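Local coordinates for beta-galactosidase (Marinomonas sp. ef1, PDB 6Y2K), which catalyses the hydrolysis of terminal beta-D-galactosyl residues from beta-galactosides, as a hexameric, cold-active enzyme of glycoside hydrolase family 42, at residues W12-W17 with L54-D59; T41-P44 with E48-W51; D210-C215 with A420-D425. One frame throughout, in Å; residues are numbered along the deposited sequence.

Contact 1 of 3, residues W12-W17 with L54-D59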
ATOM      1  N   TRP A  12     -45.029  11.800 -30.031  1.00 17.04           N
ATOM      2  CA  TRP A  12     -45.394  10.554 -30.729  1.00 18.11           C
ATOM      3  C   TRP A  12     -46.563  10.792 -31.693  1.00 19.28           C
ATOM      4  O   TRP A  12     -47.425  11.621 -31.414  1.00 18.93           O
ATOM      5  CB  TRP A  12     -45.765   9.436 -29.726  1.00 17.63           C
ATOM      6  CG  TRP A  12     -44.741   9.276 -28.628  1.00 16.86           C
ATOM      7  CD1 TRP A  12     -44.905   9.591 -27.313  1.00 16.79           C
ATOM      8  CD2 TRP A  12     -43.392   8.823 -28.770  1.00 16.38           C
ATOM      9  NE1 TRP A  12     -43.741   9.354 -26.618  1.00 16.59           N
ATOM     10  CE2 TRP A  12     -42.791   8.894 -27.491  1.00 16.54           C
ATOM     11  CE3 TRP A  12     -42.628   8.364 -29.852  1.00 16.60           C
ATOM     12  CZ2 TRP A  12     -41.463   8.510 -27.261  1.00 16.42           C
ATOM     13  CZ3 TRP A  12     -41.294   7.985 -29.622  1.00 16.68           C
ATOM     14  CH2 TRP A  12     -40.735   8.050 -28.331  1.00 16.35           C
ATOM     15  N   PRO A  13     -46.604  10.053 -32.817  1.00 20.88           N
ATOM     16  CA  PRO A  13     -47.774  10.205 -33.693  1.00 21.91           C
ATOM     17  C   PRO A  13     -49.079   9.824 -32.982  1.00 22.23           C
ATOM     18  O   PRO A  13     -49.079   8.954 -32.114  1.00 21.14           O
ATOM     19  CB  PRO A  13     -47.484   9.270 -34.878  1.00 22.23           C
ATOM     20  CG  PRO A  13     -46.337   8.408 -34.468  1.00 22.49           C
ATOM     21  CD  PRO A  13     -45.626   9.076 -33.325  1.00 21.59           C
ATOM     22  N   LYS A  14     -50.170  10.498 -33.352  1.00 23.41           N
ATOM     23  CA  LYS A  14     -51.496  10.261 -32.754  1.00 24.03           C
ATOM     24  C   LYS A  14     -51.961   8.811 -32.880  1.00 22.75           C
ATOM     25  O   LYS A  14     -52.733   8.344 -32.047  1.00 22.14           O
ATOM     26  CB  LYS A  14     -52.549  11.179 -33.385  1.00 25.82           C
ATOM     27  CG  LYS A  14     -52.360  12.647 -33.047  1.00 27.75           C
ATOM     28  CD  LYS A  14     -53.562  13.484 -33.462  1.00 29.95           C
ATOM     29  CE  LYS A  14     -53.329  14.963 -33.175  1.00 31.01           C
ATOM     30  NZ  LYS A  14     -54.541  15.780 -33.467  1.00 32.06           N
ATOM     31  N   SER A  15     -51.493   8.115 -33.916  1.00 22.47           N
ATOM     32  CA  SER A  15     -51.742   6.679 -34.087  1.00 22.99           C
ATOM     33  C   SER A  15     -51.231   5.780 -32.932  1.00 23.20           C
ATOM     34  O   SER A  15     -51.682   4.642 -32.801  1.00 23.74           O
ATOM     35  CB  SER A  15     -51.149   6.203 -35.418  1.00 23.10           C
ATOM     36  OG  SER A  15     -49.745   6.419 -35.467  1.00 23.65           O
ATOM     37  N   ARG A  16     -50.304   6.289 -32.116  1.00 22.82           N
ATOM     38  CA  ARG A  16     -49.829   5.603 -30.899  1.00 22.45           C
ATOM     39  C   ARG A  16     -50.691   5.809 -29.656  1.00 21.80           C
ATOM     40  O   ARG A  16     -50.613   5.004 -28.727  1.00 22.05           O
ATOM     41  CB  ARG A  16     -48.395   6.058 -30.538  1.00 22.98           C
ATOM     42  CG  ARG A  16     -47.283   5.417 -31.355  1.00 23.62           C
ATOM     43  CD  ARG A  16     -47.084   3.940 -31.053  1.00 24.14           C
ATOM     44  NE  ARG A  16     -46.984   3.676 -29.615  1.00 25.45           N
ATOM     45  CZ  ARG A  16     -46.919   2.467 -29.064  1.00 25.46           C
ATOM     46  NH1 ARG A  16     -46.894   1.368 -29.820  1.00 25.77           N
ATOM     47  NH2 ARG A  16     -46.851   2.358 -27.741  1.00 25.30           N
ATOM     48  N   TRP A  17     -51.489   6.875 -29.621  1.00 21.05           N
ATOM     49  CA  TRP A  17     -52.068   7.365 -28.360  1.00 20.96           C
ATOM     50  C   TRP A  17     -53.031   6.403 -27.649  1.00 20.98           C
ATOM     51  O   TRP A  17     -52.970   6.259 -26.416  1.00 19.10           O
ATOM     52  CB  TRP A  17     -52.750   8.722 -28.587  1.00 21.39           C
ATOM     53  CG  TRP A  17     -51.801   9.868 -28.883  1.00 21.85           C
ATOM     54  CD1 TRP A  17     -50.444   9.801 -29.063  1.00 21.62           C
ATOM     55  CD2 TRP A  17     -52.158  11.242 -29.062  1.00 21.83           C
ATOM     56  NE1 TRP A  17     -49.939  11.047 -29.320  1.00 21.74           N
ATOM     57  CE2 TRP A  17     -50.966  11.952 -29.327  1.00 22.05           C
ATOM     58  CE3 TRP A  17     -53.368  11.947 -29.012  1.00 21.70           C
ATOM     59  CZ2 TRP A  17     -50.949  13.337 -29.547  1.00 21.91           C
ATOM     60  CZ3 TRP A  17     -53.351  13.324 -29.233  1.00 21.70           C
ATOM     61  CH2 TRP A  17     -52.149  14.002 -29.492  1.00 21.80           C
ATOM     62  N   LEU A  54     -54.062  18.436 -27.239  1.00 18.06           N
ATOM     63  CA  LEU A  54     -54.222  18.218 -25.809  1.00 18.76           C
ATOM     64  C   LEU A  54     -55.672  17.870 -25.475  1.00 19.32           C
ATOM     65  O   LEU A  54     -55.920  17.001 -24.639  1.00 19.30           O
ATOM     66  CB  LEU A  54     -53.759  19.452 -25.040  1.00 18.82           C
ATOM     67  CG  LEU A  54     -53.742  19.401 -23.509  1.00 19.00           C
ATOM     68  CD1 LEU A  54     -52.989  18.181 -22.994  1.00 19.67           C
ATOM     69  CD2 LEU A  54     -53.124  20.686 -22.975  1.00 19.19           C
ATOM     70  N   ASP A  55     -56.620  18.537 -26.136  1.00 19.84           N
ATOM     71  CA  ASP A  55     -58.050  18.186 -26.039  1.00 20.16           C
ATOM     72  C   ASP A  55     -58.263  16.696 -26.300  1.00 20.30           C
ATOM     73  O   ASP A  55     -58.957  16.021 -25.534  1.00 21.52           O
ATOM     74  CB  ASP A  55     -58.902  18.973 -27.053  1.00 20.35           C
ATOM     75  CG  ASP A  55     -58.883  20.482 -26.827  1.00 20.98           C
ATOM     76  OD1 ASP A  55     -58.677  20.949 -25.674  1.00 20.32           O
ATOM     77  OD2 ASP A  55     -59.089  21.212 -27.834  1.00 21.22           O
ATOM     78  N   GLU A  56     -57.653  16.196 -27.374  1.00 20.62           N
ATOM     79  CA  GLU A  56     -57.786  14.796 -27.768  1.00 21.64           C
ATOM     80  C   GLU A  56     -57.048  13.834 -26.848  1.00 20.96           C
ATOM     81  O   GLU A  56     -57.574  12.768 -26.524  1.00 19.31           O
ATOM     82  CB  GLU A  56     -57.327  14.590 -29.209  1.00 23.38           C
ATOM     83  CG  GLU A  56     -58.254  15.263 -30.210  1.00 25.39           C
ATOM     84  CD  GLU A  56     -57.733  15.263 -31.636  1.00 26.91           C
ATOM     85  OE1 GLU A  56     -56.636  14.716 -31.915  1.00 27.40           O
ATOM     86  OE2 GLU A  56     -58.439  15.836 -32.488  1.00 29.28           O
ATOM     87  N   SER A  57     -55.833  14.205 -26.447  1.00 20.38           N
ATOM     88  CA  SER A  57     -55.028  13.367 -25.551  1.00 20.46           C
ATOM     89  C   SER A  57     -55.708  13.161 -24.201  1.00 20.52           C
ATOM     90  O   SER A  57     -55.772  12.037 -23.713  1.00 21.10           O
ATOM     91  CB  SER A  57     -53.617  13.956 -25.353  1.00 19.93           C
ATOM     92  OG  SER A  57     -52.875  13.197 -24.414  1.00 19.54           O
ATOM     93  N   LEU A  58     -56.217  14.235 -23.604  1.00 20.86           N
ATOM     94  CA  LEU A  58     -56.898  14.130 -22.316  1.00 21.41           C
ATOM     95  C   LEU A  58     -58.131  13.218 -22.419  1.00 22.73           C
ATOM     96  O   LEU A  58     -58.372  12.418 -21.521  1.00 22.81           O
ATOM     97  CB  LEU A  58     -57.305  15.499 -21.780  1.00 20.89           C
ATOM     98  CG  LEU A  58     -56.194  16.480 -21.384  1.00 20.76           C
ATOM     99  CD1 LEU A  58     -56.796  17.823 -21.003  1.00 20.34           C
ATOM    100  CD2 LEU A  58     -55.362  15.937 -20.238  1.00 20.96           C
ATOM    101  N   ASP A  59     -58.888  13.321 -23.514  1.00 23.09           N
ATOM    102  CA  ASP A  59     -60.057  12.437 -23.711  1.00 23.83           C
ATOM    103  C   ASP A  59     -59.660  10.962 -23.821  1.00 22.86           C
ATOM    104  O   ASP A  59     -60.303  10.110 -23.214  1.00 24.08           O
ATOM    105  CB  ASP A  59     -60.912  12.866 -24.922  1.00 24.79           C
ATOM    106  CG  ASP A  59     -61.754  14.122 -24.650  1.00 25.81           C
ATOM    107  OD1 ASP A  59     -61.851  14.589 -23.488  1.00 25.95           O
ATOM    108  OD2 ASP A  59     -62.333  14.651 -25.620  1.00 27.05           O
TER
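Lys-14 and Glu-56 make the one polar link between 12-17 and 54-59, a salt bridge of 2.8 Å from NZ to OE1. The two side chains are extended beyond CG and meet at about a right angle. The ammonium comes to OE1 from above the carboxylate, 35° out of its plane, and OE2 of Glu-56 stays 4.0 Å from the same NZ, so a single oxygen does the gripping. Glu-52, one helical turn before Glu-56, adds a long, weak ion pair to that nitrogen. Further in, the six-membered ring of Trp-17 rests its CZ3 corner against the helix: CB of Ser-57 lies 3.9 Å from that CZ3, while CB of Glu-56 sits at the ring edge. With CG beside the backbone N (chi1 -69°), the indole reaches over to helix 52-63, and its other end, NE1, turns back to its own loop. There NE1 gives a weak hydrogen bond to Trp-12 O (3.3 Å, 138° at the hydrogen) and another weak one to Pro-9 O, two carbonyls sharing one buried N-H. Trp-12 O is also hydrogen-bonded to a bound glycerol, probably from the crystallisation liquor. Thus the loop after the first barrel strand is laid against helix 52-63, the helix before the third strand, on the periphery of a TIM (beta/alpha)8 barrel.

Contact 2 of 3, residues T41-P44 with E48-W51; sequences TIEP and ELHW
Ile-42 lies over one face of the Trp-51 indole, its CG2 3.8 Å from the centroid of the six-membered ring and 18° off the normal, a CH-pi contact. The two side chains cross obliquely, and the touch is offset toward the rim, with CH2 of Trp-51 the nearest ring atom to CG2. A chi1 of -62° stands that methyl anti to the backbone N of Ile-42 and so brings it over the ring; the other branch, extended from CG1 to CD1, reaches the rim of the same ring, with CD1 3.7 Å from CZ3. Glu-43 and Leu-49 run side by side in the same direction, CD2 of the leucine lying along the aliphatic part of the glutamate, 3.7 Å from its CG. The carboxylate beyond is held by a salt bridge to Arg-119 and by hydrogen bonds from Trp-39 NE1 and the backbone N of Gly-47. This is a chain reversal in the connection between the second and third strands of the TIM barrel, 29-34 and 67-71: the chain leaves helix 39-42, turns back and runs past the helix end before entering helix 52-63. Its backbone clasp is the hydrogen bond from His-50 N to Ile-42 O, 2.7 Å, which approaches in the carbonyl plane but is bent to 141° at the hydrogen. The same oxygen takes a CA-H...O contact from Leu-49 CA at 3.2 Å. Pro-44 and His-50 meet at about a right angle, CD of the proline at the imidazole edge, 3.5 Å from CD2. On the helix 39-42 side, Thr-41 packs against Val-181 of the second subunit.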
ATOM      1  N   THR A  41     -45.527  23.808 -28.849  1.00 17.52           N
ATOM      2  CA  THR A  41     -46.616  23.095 -29.539  1.00 17.82           C
ATOM      3  C   THR A  41     -47.922  23.899 -29.423  1.00 17.40           C
ATOM      4  O   THR A  41     -48.655  24.040 -30.403  1.00 17.06           O
ATOM      5  CB  THR A  41     -46.794  21.669 -28.972  1.00 18.00           C
ATOM      6  OG1 THR A  41     -45.570  20.935 -29.123  1.00 17.89           O
ATOM      7  CG2 THR A  41     -47.912  20.914 -29.688  1.00 18.33           C
ATOM      8  N   ILE A  42     -48.186  24.444 -28.235  1.00 16.95           N
ATOM      9  CA  ILE A  42     -49.396  25.239 -27.988  1.00 16.85           C
ATOM     10  C   ILE A  42     -49.378  26.562 -28.769  1.00 17.10           C
ATOM     11  O   ILE A  42     -50.386  26.926 -29.369  1.00 17.19           O
ATOM     12  CB  ILE A  42     -49.596  25.555 -26.487  1.00 16.49           C
ATOM     13  CG1 ILE A  42     -49.788  24.263 -25.675  1.00 16.76           C
ATOM     14  CG2 ILE A  42     -50.805  26.477 -26.278  1.00 16.59           C
ATOM     15  CD1 ILE A  42     -49.591  24.437 -24.185  1.00 16.78           C
ATOM     16  N   GLU A  43     -48.251  27.278 -28.729  1.00 16.16           N
ATOM     17  CA  GLU A  43     -48.141  28.630 -29.287  1.00 15.96           C
ATOM     18  C   GLU A  43     -46.795  28.792 -30.011  1.00 15.55           C
ATOM     19  O   GLU A  43     -45.861  29.404 -29.476  1.00 15.20           O
ATOM     20  CB  GLU A  43     -48.313  29.686 -28.184  1.00 15.86           C
ATOM     21  CG  GLU A  43     -48.580  31.095 -28.713  1.00 16.21           C
ATOM     22  CD  GLU A  43     -48.861  32.127 -27.620  1.00 16.52           C
ATOM     23  OE1 GLU A  43     -48.477  31.899 -26.459  1.00 16.67           O
ATOM     24  OE2 GLU A  43     -49.463  33.189 -27.910  1.00 16.31           O
ATOM     25  N   PRO A  44     -46.690  28.237 -31.229  1.00 15.54           N
ATOM     26  CA  PRO A  44     -45.426  28.328 -31.983  1.00 15.80           C
ATOM     27  C   PRO A  44     -45.075  29.738 -32.434  1.00 16.39           C
ATOM     28  O   PRO A  44     -43.904  30.019 -32.669  1.00 16.49           O
ATOM     29  CB  PRO A  44     -45.641  27.422 -33.203  1.00 15.94           C
ATOM     30  CG  PRO A  44     -47.073  27.031 -33.211  1.00 15.96           C
ATOM     31  CD  PRO A  44     -47.698  27.399 -31.900  1.00 15.53           C
ATOM     32  N   GLU A  48     -51.269  32.382 -32.092  1.00 19.35           N
ATOM     33  CA  GLU A  48     -51.726  31.249 -32.907  1.00 19.83           C
ATOM     34  C   GLU A  48     -51.636  29.992 -32.045  1.00 19.49           C
ATOM     35  O   GLU A  48     -50.553  29.427 -31.839  1.00 18.88           O
ATOM     36  CB  GLU A  48     -50.906  31.146 -34.196  1.00 21.33           C
ATOM     37  CG  GLU A  48     -50.948  32.426 -35.048  1.00 22.52           C
ATOM     38  CD  GLU A  48     -52.259  32.641 -35.812  1.00 23.88           C
ATOM     39  OE1 GLU A  48     -53.036  33.573 -35.475  1.00 23.82           O
ATOM     40  OE2 GLU A  48     -52.510  31.883 -36.774  1.00 25.11           O
ATOM     41  N   LEU A  49     -52.786  29.590 -31.504  1.00 18.85           N
ATOM     42  CA  LEU A  49     -52.852  28.588 -30.456  1.00 18.31           C
ATOM     43  C   LEU A  49     -53.338  27.259 -30.981  1.00 18.24           C
ATOM     44  O   LEU A  49     -54.189  27.212 -31.866  1.00 17.20           O
ATOM     45  CB  LEU A  49     -53.757  29.059 -29.331  1.00 18.75           C
ATOM     46  CG  LEU A  49     -53.303  30.362 -28.672  1.00 19.04           C
ATOM     47  CD1 LEU A  49     -54.430  30.960 -27.848  1.00 19.39           C
ATOM     48  CD2 LEU A  49     -52.070  30.130 -27.810  1.00 19.69           C
ATOM     49  N   HIS A  50     -52.788  26.187 -30.416  1.00 18.21           N
ATOM     50  CA  HIS A  50     -53.093  24.825 -30.819  1.00 18.96           C
ATOM     51  C   HIS A  50     -53.398  23.998 -29.569  1.00 18.85           C
ATOM     52  O   HIS A  50     -52.477  23.541 -28.869  1.00 18.50           O
ATOM     53  CB  HIS A  50     -51.925  24.224 -31.601  1.00 19.35           C
ATOM     54  CG  HIS A  50     -51.560  24.991 -32.836  1.00 20.26           C
ATOM     55  ND1 HIS A  50     -52.140  24.757 -34.064  1.00 20.89           N
ATOM     56  CD2 HIS A  50     -50.666  25.991 -33.030  1.00 20.32           C
ATOM     57  CE1 HIS A  50     -51.622  25.581 -34.959  1.00 20.52           C
ATOM     58  NE2 HIS A  50     -50.725  26.342 -34.355  1.00 20.45           N
ATOM     59  N   TRP A  51     -54.692  23.856 -29.278  1.00 18.33           N
ATOM     60  CA  TRP A  51     -55.190  23.043 -28.163  1.00 18.58           C
ATOM     61  C   TRP A  51     -55.725  21.672 -28.587  1.00 18.95           C
ATOM     62  O   TRP A  51     -55.926  20.811 -27.729  1.00 18.27           O
ATOM     63  CB  TRP A  51     -56.323  23.764 -27.434  1.00 18.29           C
ATOM     64  CG  TRP A  51     -55.945  25.034 -26.754  1.00 18.24           C
ATOM     65  CD1 TRP A  51     -56.463  26.277 -26.996  1.00 18.48           C
ATOM     66  CD2 TRP A  51     -54.983  25.193 -25.707  1.00 17.93           C
ATOM     67  NE1 TRP A  51     -55.879  27.206 -26.151  1.00 18.81           N
ATOM     68  CE2 TRP A  51     -54.972  26.563 -25.351  1.00 18.40           C
ATOM     69  CE3 TRP A  51     -54.133  24.311 -25.029  1.00 17.70           C
ATOM     70  CZ2 TRP A  51     -54.135  27.072 -24.347  1.00 18.43           C
ATOM     71  CZ3 TRP A  51     -53.312  24.813 -24.025  1.00 17.92           C
ATOM     72  CH2 TRP A  51     -53.319  26.185 -23.699  1.00 18.15           C
TER

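Contact 3 of 3, residues D210-C215 with A420-D425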
ATOM      1  N   ASP A 210     -29.265  37.503   2.905  1.00 14.53           N
ATOM      2  CA  ASP A 210     -30.452  38.258   2.461  1.00 14.68           C
ATOM      3  C   ASP A 210     -30.695  38.110   0.951  1.00 14.89           C
ATOM      4  O   ASP A 210     -31.857  38.006   0.521  1.00 14.37           O
ATOM      5  CB  ASP A 210     -30.349  39.744   2.838  1.00 15.03           C
ATOM      6  CG  ASP A 210     -30.819  40.040   4.261  1.00 15.17           C
ATOM      7  OD1 ASP A 210     -31.392  39.162   4.944  1.00 15.30           O
ATOM      8  OD2 ASP A 210     -30.631  41.195   4.692  1.00 15.64           O
ATOM      9  N   PHE A 211     -29.623  38.060   0.155  1.00 14.28           N
ATOM     10  CA  PHE A 211     -29.775  37.815  -1.279  1.00 14.80           C
ATOM     11  C   PHE A 211     -30.402  36.439  -1.559  1.00 15.21           C
ATOM     12  O   PHE A 211     -31.322  36.332  -2.385  1.00 15.32           O
ATOM     13  CB  PHE A 211     -28.451  37.984  -2.037  1.00 14.98           C
ATOM     14  CG  PHE A 211     -28.602  37.882  -3.523  1.00 15.23           C
ATOM     15  CD1 PHE A 211     -29.369  38.811  -4.211  1.00 15.18           C
ATOM     16  CD2 PHE A 211     -28.008  36.846  -4.234  1.00 15.75           C
ATOM     17  CE1 PHE A 211     -29.536  38.718  -5.582  1.00 15.50           C
ATOM     18  CE2 PHE A 211     -28.159  36.756  -5.611  1.00 15.74           C
ATOM     19  CZ  PHE A 211     -28.932  37.689  -6.281  1.00 15.50           C
ATOM     20  N   GLN A 212     -29.923  35.400  -0.864  1.00 15.59           N
ATOM     21  CA  GLN A 212     -30.484  34.053  -1.008  1.00 15.69           C
ATOM     22  C   GLN A 212     -31.952  34.029  -0.619  1.00 15.41           C
ATOM     23  O   GLN A 212     -32.770  33.433  -1.312  1.00 15.02           O
ATOM     24  CB  GLN A 212     -29.722  33.030  -0.156  1.00 16.67           C
ATOM     25  CG  GLN A 212     -30.017  31.574  -0.503  1.00 16.95           C
ATOM     26  CD  GLN A 212     -29.123  31.010  -1.600  1.00 18.17           C
ATOM     27  OE1 GLN A 212     -27.964  31.389  -1.723  1.00 20.22           O
ATOM     28  NE2 GLN A 212     -29.657  30.085  -2.388  1.00 19.42           N
ATOM     29  N   ARG A 213     -32.264  34.672   0.502  1.00 15.51           N
ATOM     30  CA  ARG A 213     -33.633  34.757   0.996  1.00 15.67           C
ATOM     31  C   ARG A 213     -34.538  35.445  -0.016  1.00 16.15           C
ATOM     32  O   ARG A 213     -35.656  34.974  -0.277  1.00 15.81           O
ATOM     33  CB  ARG A 213     -33.676  35.501   2.332  1.00 15.76           C
ATOM     34  CG  ARG A 213     -33.068  34.723   3.490  1.00 15.95           C
ATOM     35  CD  ARG A 213     -32.614  35.665   4.592  1.00 16.19           C
ATOM     36  NE  ARG A 213     -32.361  34.995   5.868  1.00 16.31           N
ATOM     37  CZ  ARG A 213     -31.844  35.591   6.947  1.00 16.75           C
ATOM     38  NH1 ARG A 213     -31.504  36.877   6.921  1.00 16.84           N
ATOM     39  NH2 ARG A 213     -31.659  34.895   8.071  1.00 17.53           N
ATOM     40  N   CYS A 214     -34.050  36.544  -0.594  1.00 15.76           N
ATOM     41  CA  CYS A 214     -34.825  37.291  -1.588  1.00 16.01           C
ATOM     42  C   CYS A 214     -35.092  36.447  -2.835  1.00 15.66           C
ATOM     43  O   CYS A 214     -36.237  36.344  -3.277  1.00 15.35           O
ATOM     44  CB  CYS A 214     -34.117  38.601  -1.958  1.00 16.05           C
ATOM     45  SG  CYS A 214     -34.950  39.534  -3.260  1.00 16.80           S
ATOM     46  N   CYS A 215     -34.039  35.831  -3.384  1.00 15.44           N
ATOM     47  CA  CYS A 215     -34.170  34.954  -4.548  1.00 15.57           C
ATOM     48  C   CYS A 215     -35.137  33.789  -4.285  1.00 15.56           C
ATOM     49  O   CYS A 215     -35.960  33.453  -5.147  1.00 15.13           O
ATOM     50  CB  CYS A 215     -32.803  34.440  -5.015  1.00 15.58           C
ATOM     51  SG  CYS A 215     -31.757  35.724  -5.755  1.00 16.26           S
ATOM     52  N   ALA A 420     -30.891  27.859   7.716  1.00 16.38           N
ATOM     53  CA  ALA A 420     -29.648  27.361   8.323  1.00 16.05           C
ATOM     54  C   ALA A 420     -28.687  26.827   7.256  1.00 16.00           C
ATOM     55  O   ALA A 420     -27.491  27.117   7.293  1.00 15.96           O
ATOM     56  CB  ALA A 420     -29.938  26.276   9.357  1.00 16.24           C
ATOM     57  N   CYS A 421     -29.222  26.066   6.305  1.00 15.45           N
ATOM     58  CA  CYS A 421     -28.429  25.566   5.176  1.00 15.63           C
ATOM     59  C   CYS A 421     -27.694  26.689   4.431  1.00 15.49           C
ATOM     60  O   CYS A 421     -26.489  26.592   4.179  1.00 15.63           O
ATOM     61  CB  CYS A 421     -29.316  24.788   4.200  1.00 15.90           C
ATOM     62  SG  CYS A 421     -28.384  23.864   2.974  1.00 16.62           S
ATOM     63  N   TRP A 422     -28.415  27.763   4.117  1.00 15.12           N
ATOM     64  CA  TRP A 422     -27.835  28.928   3.433  1.00 15.18           C
ATOM     65  C   TRP A 422     -26.747  29.595   4.281  1.00 15.29           C
ATOM     66  O   TRP A 422     -25.647  29.863   3.788  1.00 15.27           O
ATOM     67  CB  TRP A 422     -28.915  29.959   3.073  1.00 15.10           C
ATOM     68  CG  TRP A 422     -30.062  29.409   2.270  1.00 15.02           C
ATOM     69  CD1 TRP A 422     -30.025  28.355   1.405  1.00 14.98           C
ATOM     70  CD2 TRP A 422     -31.406  29.910   2.232  1.00 15.00           C
ATOM     71  NE1 TRP A 422     -31.268  28.152   0.852  1.00 15.40           N
ATOM     72  CE2 TRP A 422     -32.132  29.096   1.338  1.00 15.10           C
ATOM     73  CE3 TRP A 422     -32.066  30.964   2.872  1.00 15.03           C
ATOM     74  CZ2 TRP A 422     -33.485  29.311   1.055  1.00 14.93           C
ATOM     75  CZ3 TRP A 422     -33.420  31.175   2.598  1.00 15.14           C
ATOM     76  CH2 TRP A 422     -34.112  30.346   1.695  1.00 15.11           C
ATOM     77  N   SER A 423     -27.051  29.835   5.553  1.00 15.66           N
ATOM     78  CA  SER A 423     -26.094  30.416   6.488  1.00 16.73           C
ATOM     79  C   SER A 423     -24.785  29.613   6.537  1.00 16.84           C
ATOM     80  O   SER A 423     -23.699  30.155   6.309  1.00 16.27           O
ATOM     81  CB  SER A 423     -26.707  30.522   7.891  1.00 17.61           C
ATOM     82  OG  SER A 423     -25.713  30.904   8.840  1.00 19.53           O
ATOM     83  N   LEU A 424     -24.912  28.312   6.782  1.00 16.75           N
ATOM     84  CA  LEU A 424     -23.753  27.431   6.912  1.00 17.37           C
ATOM     85  C   LEU A 424     -22.980  27.213   5.592  1.00 16.47           C
ATOM     86  O   LEU A 424     -21.770  27.016   5.614  1.00 16.46           O
ATOM     87  CB  LEU A 424     -24.188  26.094   7.530  1.00 18.17           C
ATOM     88  CG  LEU A 424     -24.747  26.234   8.958  1.00 19.26           C
ATOM     89  CD1 LEU A 424     -25.644  25.065   9.314  1.00 19.61           C
ATOM     90  CD2 LEU A 424     -23.639  26.342   9.977  1.00 19.66           C
ATOM     91  N   ASP A 425     -23.673  27.228   4.456  1.00 16.18           N
ATOM     92  CA  ASP A 425     -23.003  27.157   3.145  1.00 16.46           C
ATOM     93  C   ASP A 425     -22.246  28.449   2.811  1.00 16.13           C
ATOM     94  O   ASP A 425     -21.253  28.419   2.083  1.00 15.74           O
ATOM     95  CB  ASP A 425     -24.014  26.890   2.017  1.00 16.68           C
ATOM     96  CG  ASP A 425     -24.502  25.449   1.967  1.00 17.02           C
ATOM     97  OD1 ASP A 425     -23.951  24.558   2.667  1.00 16.80           O
ATOM     98  OD2 ASP A 425     -25.452  25.217   1.185  1.00 16.66           O
TER
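Trp-422 meets Gln-212 and Arg-213 where helix 205-233 of the TIM-barrel domain packs against helix 418-426 of the trimerisation domain, a buried helix-helix contact joining the two. Along the second helix, Ala-420 comes first, its carbonyl taking the helical bond from Leu-424 N. Cys-421 follows, touching Tyr-435 of helix 435-448. Trp-422 then does all the touching across the contact. Its CG sits beside the backbone N (chi1 -54°), which sends the indole across to the other helix and lays one face under Gln-212. CG of the glutamine stands 3.5 Å from the centroid of the five-membered ring, 11° off the normal, a CH-pi contact. At the far end of the indole, CZ3 lies 3.7 Å from CG of Arg-213. Both N-H groups go to neighbouring carbonyls: Trp-422 NE1 gives a hydrogen bond to Thr-248 O, and Gln-212 NE2 gives one to Ala-249 O. Replacing the indole by an alanine side chain is likely to open a gap between the helices, leaving Gln-212 CG without its ring face and Thr-248 O without its donor. Past Ser-423 and Leu-424, Asp-425 N closes the next turn on Cys-421 O, 2.9 Å away. Across from this helix the Arg-213 guanidinium, whose NE pairs with Asp-419, makes a salt bridge through NH1 to Asp-210 OD1, 3.0 Å away and only 3° out of the guanidinium plane.

In the fold
Contacts 1 and 2 are neighbours, centres about 15 Å apart, on the same side of the chain's centre; contact 2 is nested in the loop that contact 1 closes, and its second segment leads into helix 52-63, which carries half of contact 1. Both are partly buried and partly open at the surface, but contact 1 relies on a salt bridge at its exposed side, with Trp-17 against the helix behind it, contact 2 on a backbone hydrogen bond with apolar packing around it. Contact 3 stands apart, its centre about 44 Å from that of contact 1 and nearer the centre of the folded chain. It is buried, joins two domains rather than successive barrel elements, and packs aliphatic side-chain carbons on one indole, with no salt bridge between its segments.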